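Bacterial leucyl aminopeptidase (PDB 6ESL) probably removes amino acids from the N-termini of peptides as a secreted, zinc-dependent leucyl aminopeptidase of the M28 family, helping Legionella acquire nutrients during infection of amoebas. Local coordinates at residues Val20-Gln25 / Ser55-Leu60; His38-Leu41 / Phe47-Ile50. All blocks are in the same frame, centred on the assembly; numbering follows the deposited sequence.

Contact 1 (Val20-Gln25 / Ser55-Leu60)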
loop_
_atom_site.group_PDB
_atom_site.type_symbol
_atom_site.label_atom_id
_atom_site.label_comp_id
_atom_site.label_asym_id
_atom_site.label_seq_id
_atom_site.Cartn_x
_atom_site.Cartn_y
_atom_site.Cartn_z
ATOM N N VAL B 20 17.540 10.296 36.096
ATOM C CA VAL B 20 16.108 9.908 35.945
ATOM C C VAL B 20 15.959 8.586 35.215
ATOM O O VAL B 20 16.905 8.118 34.592
ATOM C CB VAL B 20 15.199 11.003 35.268
ATOM C CG1 VAL B 20 15.133 12.238 36.132
ATOM C CG2 VAL B 20 15.622 11.436 33.890
ATOM N N HIS B 21 14.767 7.996 35.404
ATOM C CA HIS B 21 14.521 6.787 34.681
ATOM C C HIS B 21 13.562 7.141 33.577
ATOM O O HIS B 21 12.710 7.975 33.753
ATOM C CB HIS B 21 13.792 5.682 35.521
ATOM C CG HIS B 21 14.543 5.175 36.704
ATOM N ND1 HIS B 21 13.961 4.433 37.725
ATOM C CD2 HIS B 21 15.864 5.232 36.993
ATOM C CE1 HIS B 21 14.887 4.081 38.596
ATOM N NE2 HIS B 21 16.053 4.522 38.157
ATOM N N GLU B 22 13.513 6.299 32.573
ATOM C CA GLU B 22 12.609 6.364 31.443
ATOM C C GLU B 22 12.035 4.999 31.125
ATOM O O GLU B 22 12.611 3.972 31.444
ATOM C CB GLU B 22 13.305 6.967 30.198
ATOM C CG GLU B 22 14.019 8.292 30.450
ATOM C CD GLU B 22 14.505 9.019 29.196
ATOM O OE1 GLU B 22 15.719 9.069 29.042
ATOM O OE2 GLU B 22 13.683 9.598 28.499
ATOM N N GLN B 23 10.850 4.997 30.617
ATOM C CA GLN B 23 10.195 3.822 30.174
ATOM C C GLN B 23 10.145 3.790 28.643
ATOM O O GLN B 23 9.641 4.732 27.939
ATOM C CB GLN B 23 8.806 3.697 30.747
ATOM C CG GLN B 23 8.868 3.723 32.328
ATOM C CD GLN B 23 9.087 5.135 32.922
ATOM O OE1 GLN B 23 8.390 6.062 32.466
ATOM N NE2 GLN B 23 10.031 5.300 33.739
ATOM N N LEU B 24 10.586 2.622 28.157
ATOM C CA LEU B 24 10.665 2.330 26.684
ATOM C C LEU B 24 9.846 1.135 26.328
ATOM O O LEU B 24 9.920 0.114 27.065
ATOM C CB LEU B 24 12.100 2.078 26.345
ATOM C CG LEU B 24 13.099 3.119 26.791
ATOM C CD1 LEU B 24 14.485 2.735 26.369
ATOM C CD2 LEU B 24 12.684 4.484 26.226
ATOM N N GLN B 25 9.093 1.246 25.240
ATOM C CA GLN B 25 8.405 0.133 24.622
ATOM C C GLN B 25 9.346 -0.453 23.565
ATOM O O GLN B 25 9.756 0.286 22.664
ATOM C CB GLN B 25 7.077 0.447 24.032
ATOM C CG GLN B 25 6.300 -0.770 23.582
ATOM C CD GLN B 25 4.811 -0.481 23.264
ATOM O OE1 GLN B 25 4.224 -1.077 22.353
ATOM N NE2 GLN B 25 4.236 0.488 23.970
ATOM N N SER B 55 20.546 7.625 31.416
ATOM C CA SER B 55 21.913 7.555 31.024
ATOM C C SER B 55 22.228 6.319 30.172
ATOM O O SER B 55 23.277 6.230 29.651
ATOM C CB SER B 55 22.788 7.558 32.275
ATOM O OG SER B 55 22.531 6.439 33.046
ATOM N N ASP B 56 21.349 5.341 30.120
ATOM C CA ASP B 56 21.548 4.110 29.347
ATOM C C ASP B 56 20.767 4.086 28.034
ATOM O O ASP B 56 20.906 3.105 27.289
ATOM C CB ASP B 56 21.167 2.857 30.217
ATOM C CG ASP B 56 22.105 2.586 31.305
ATOM O OD1 ASP B 56 23.303 2.883 31.236
ATOM O OD2 ASP B 56 21.678 2.028 32.358
ATOM N N VAL B 57 19.948 5.100 27.738
ATOM C CA VAL B 57 19.092 5.100 26.567
ATOM C C VAL B 57 19.891 5.083 25.281
ATOM O O VAL B 57 19.514 4.408 24.358
ATOM C CB VAL B 57 18.071 6.266 26.603
ATOM C CG1 VAL B 57 17.366 6.488 25.327
ATOM C CG2 VAL B 57 17.043 6.039 27.731
ATOM N N GLU B 58 20.917 5.871 25.183
ATOM C CA GLU B 58 21.749 5.963 23.973
ATOM C C GLU B 58 22.444 4.600 23.678
ATOM O O GLU B 58 22.596 4.197 22.535
ATOM C CB GLU B 58 22.850 7.053 24.185
ATOM C CG GLU B 58 23.430 7.492 22.847
ATOM C CD GLU B 58 24.078 8.849 22.924
ATOM O OE1 GLU B 58 25.295 8.831 23.101
ATOM O OE2 GLU B 58 23.369 9.902 22.812
ATOM N N THR B 59 22.839 3.924 24.722
ATOM C CA THR B 59 23.325 2.540 24.640
ATOM C C THR B 59 22.332 1.654 23.937
ATOM O O THR B 59 22.739 0.865 23.008
ATOM C CB THR B 59 23.744 2.028 25.997
ATOM O OG1 THR B 59 24.849 2.803 26.446
ATOM C CG2 THR B 59 24.179 0.590 25.941
ATOM N N LEU B 60 21.028 1.843 24.243
ATOM C CA LEU B 60 20.006 1.064 23.591
ATOM C C LEU B 60 19.788 1.465 22.143
ATOM O O LEU B 60 19.349 0.674 21.364
ATOM C CB LEU B 60 18.660 1.087 24.350
ATOM C CG LEU B 60 18.802 0.567 25.814
ATOM C CD1 LEU B 60 17.428 0.482 26.492
ATOM C CD2 LEU B 60 19.457 -0.817 25.877
#
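Glu22 and Leu24 meet Val57 and Leu60 through similar first torsions: both strand side chains place CG beside the backbone N and anti to the carbonyl carbon (chi1 -51° and -52°), reaching from strand 21-27 to the first turn of helix 57-67. The packing is that of a helix laid on one face of a small antiparallel sheet. Beyond CG, Glu22 runs extended and crosses Val57 at about a right angle, bringing its carboxylate oxygen OE1 to 3.6 Å from Val57 CG2. The same methyl lies 4.4 Å from Leu24 CD1, a looser apolar touch. One helical turn on, Leu60 CD1 meets Leu24 CD1 at 3.7 Å, methyl against methyl. No hydrogen bond joins the segments. The buried carboxylate is instead satisfied from outside: OE1 forms a salt bridge to Arg258 of the second subunit, while OE2 accepts from Asn74 of its own chain and bonds Tyr186 OH of the second subunit. Arg258 follows the zinc ligand Glu257 in sequence, and Val57 also packs on it. The leucine pair thus packs the helix onto the strand through methyl groups alone, whereas Glu22, with an arginine probably stabilising its negative charge, ties this face to the partner subunit.

Contact 2 (His38-Leu41 / Phe47-Ile50)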
loop_
_atom_site.group_PDB
_atom_site.type_symbol
_atom_site.label_atom_id
_atom_site.label_comp_id
_atom_site.label_asym_id
_atom_site.label_seq_id
_atom_site.Cartn_x
_atom_site.Cartn_y
_atom_site.Cartn_z
ATOM N N HIS B 38 17.628 -3.104 33.767
ATOM C CA HIS B 38 16.286 -2.732 33.356
ATOM C C HIS B 38 15.238 -3.552 34.097
ATOM O O HIS B 38 15.502 -4.699 34.460
ATOM C CB HIS B 38 16.090 -2.849 31.805
ATOM C CG HIS B 38 16.206 -4.248 31.261
ATOM N ND1 HIS B 38 17.395 -4.958 31.253
ATOM C CD2 HIS B 38 15.272 -5.067 30.713
ATOM C CE1 HIS B 38 17.187 -6.158 30.738
ATOM N NE2 HIS B 38 15.909 -6.251 30.399
ATOM N N LYS B 39 14.066 -2.978 34.332
ATOM C CA LYS B 39 12.973 -3.664 34.944
ATOM C C LYS B 39 11.928 -3.837 33.924
ATOM O O LYS B 39 11.636 -2.918 33.193
ATOM C CB LYS B 39 12.317 -2.850 36.081
ATOM C CG LYS B 39 13.123 -2.611 37.298
ATOM C CD LYS B 39 12.357 -1.757 38.361
ATOM C CE LYS B 39 13.222 -1.556 39.618
ATOM N NZ LYS B 39 12.631 -0.738 40.712
ATOM N N ILE B 40 11.330 -5.008 33.894
ATOM C CA ILE B 40 10.220 -5.270 33.011
ATOM C C ILE B 40 8.984 -4.762 33.717
ATOM O O ILE B 40 8.723 -5.172 34.824
ATOM C CB ILE B 40 10.011 -6.757 32.718
ATOM C CG1 ILE B 40 11.333 -7.498 32.377
ATOM C CG2 ILE B 40 8.967 -6.932 31.641
ATOM C CD1 ILE B 40 12.186 -6.831 31.344
ATOM N N LEU B 41 8.223 -3.878 33.073
ATOM C CA LEU B 41 7.014 -3.327 33.670
ATOM C C LEU B 41 5.784 -4.037 33.145
ATOM O O LEU B 41 4.735 -4.058 33.816
ATOM C CB LEU B 41 6.885 -1.808 33.391
ATOM C CG LEU B 41 8.002 -0.956 34.021
ATOM C CD1 LEU B 41 7.784 0.467 33.584
ATOM C CD2 LEU B 41 8.119 -1.040 35.519
ATOM N N PHE B 47 6.034 -7.304 22.594
ATOM C CA PHE B 47 6.690 -6.140 23.241
ATOM C C PHE B 47 6.912 -6.336 24.698
ATOM O O PHE B 47 6.123 -7.037 25.403
ATOM C CB PHE B 47 5.880 -4.803 23.147
ATOM C CG PHE B 47 5.598 -4.322 21.776
ATOM C CD1 PHE B 47 6.567 -3.661 21.049
ATOM C CD2 PHE B 47 4.345 -4.495 21.215
ATOM C CE1 PHE B 47 6.315 -3.233 19.771
ATOM C CE2 PHE B 47 4.052 -4.058 19.932
ATOM C CZ PHE B 47 5.064 -3.420 19.188
ATOM N N LYS B 48 7.979 -5.706 25.173
ATOM C CA LYS B 48 8.136 -5.409 26.581
ATOM C C LYS B 48 8.078 -3.870 26.745
ATOM O O LYS B 48 8.537 -3.153 25.888
ATOM C CB LYS B 48 9.477 -5.864 27.128
ATOM C CG LYS B 48 9.620 -7.385 27.067
ATOM C CD LYS B 48 10.764 -7.902 27.863
ATOM C CE LYS B 48 10.855 -9.406 27.588
ATOM N NZ LYS B 48 12.049 -9.857 28.248
ATOM N N ILE B 49 7.582 -3.398 27.878
ATOM C CA ILE B 49 7.881 -2.068 28.372
ATOM C C ILE B 49 8.829 -2.201 29.503
ATOM O O ILE B 49 8.559 -2.845 30.565
ATOM C CB ILE B 49 6.600 -1.272 28.728
ATOM C CG1 ILE B 49 5.813 -1.055 27.487
ATOM C CG2 ILE B 49 6.973 0.012 29.462
ATOM C CD1 ILE B 49 4.393 -0.567 27.618
ATOM N N ILE B 50 9.947 -1.524 29.360
ATOM C CA ILE B 50 10.977 -1.604 30.326
ATOM C C ILE B 50 11.258 -0.239 30.942
ATOM O O ILE B 50 10.940 0.787 30.340
ATOM C CB ILE B 50 12.307 -2.145 29.735
ATOM C CG1 ILE B 50 12.902 -1.218 28.641
ATOM C CG2 ILE B 50 12.064 -3.532 29.128
ATOM C CD1 ILE B 50 14.324 -1.579 28.305
#
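Ile50 and Ile40 face each other as a non-hydrogen-bonded antiparallel pair in the beta hairpin of strands 39-43 and 47-53, their CA atoms 4.6 Å apart. The short segments run at 115° to each other, a strongly twisted pairing. Along Ile50, CB sits 3.6 Å from Lys39 O. Its CG2 methyl touches two neighbours on the same side: the edge of the His38 ring, with CD2 3.9 Å away and the methyl near the ring plane, and the CD1 tip of Ile40. The other branch, CG1, lies between the backbone N and the carbonyl carbon (chi1 63°), and its terminal CD1 ends 4.1 Å from His38 CB, so both branches lie against the histidine. The ring's ND1 is hydrogen-bonded to Val36 O. Ile40 CD1 also lies against the extended Lys48 chain, with CD at 3.9 Å. Beyond this pair, Leu41 turns to the other face of the sheet, among Gln23 and helix 88-94. Its N donates a nearly straight hydrogen bond (165° at the hydrogen) to Ile49 O at 2.7 Å, and beside it a CA-H...O contact leaves Ile50 CA 3.2 Å from Lys39 O.

Contact 2 is nested along the chain inside the loop closed by contact 1: strand 21-27 comes first, then the hairpin 39-43/47-53, then helix 57-67. The centres lie 11 Å apart and share one four-stranded antiparallel sheet, in which 47-53 stands between 39-43 and 21-27; Leu24 O and Ile50 N probably hydrogen-bond across it. Helix 57-67 lies over one face, while Gln23 CG packs on Leu41 CD1 at the other, where helix 88-94 sits. The centres of contacts 1 and 2 lie about 43 and 39 Å from the centre of the chain, in a separate N-terminal unit that contacts the second subunit, an arrangement consistent with a propeptide-like domain docked beside the partner's zinc site.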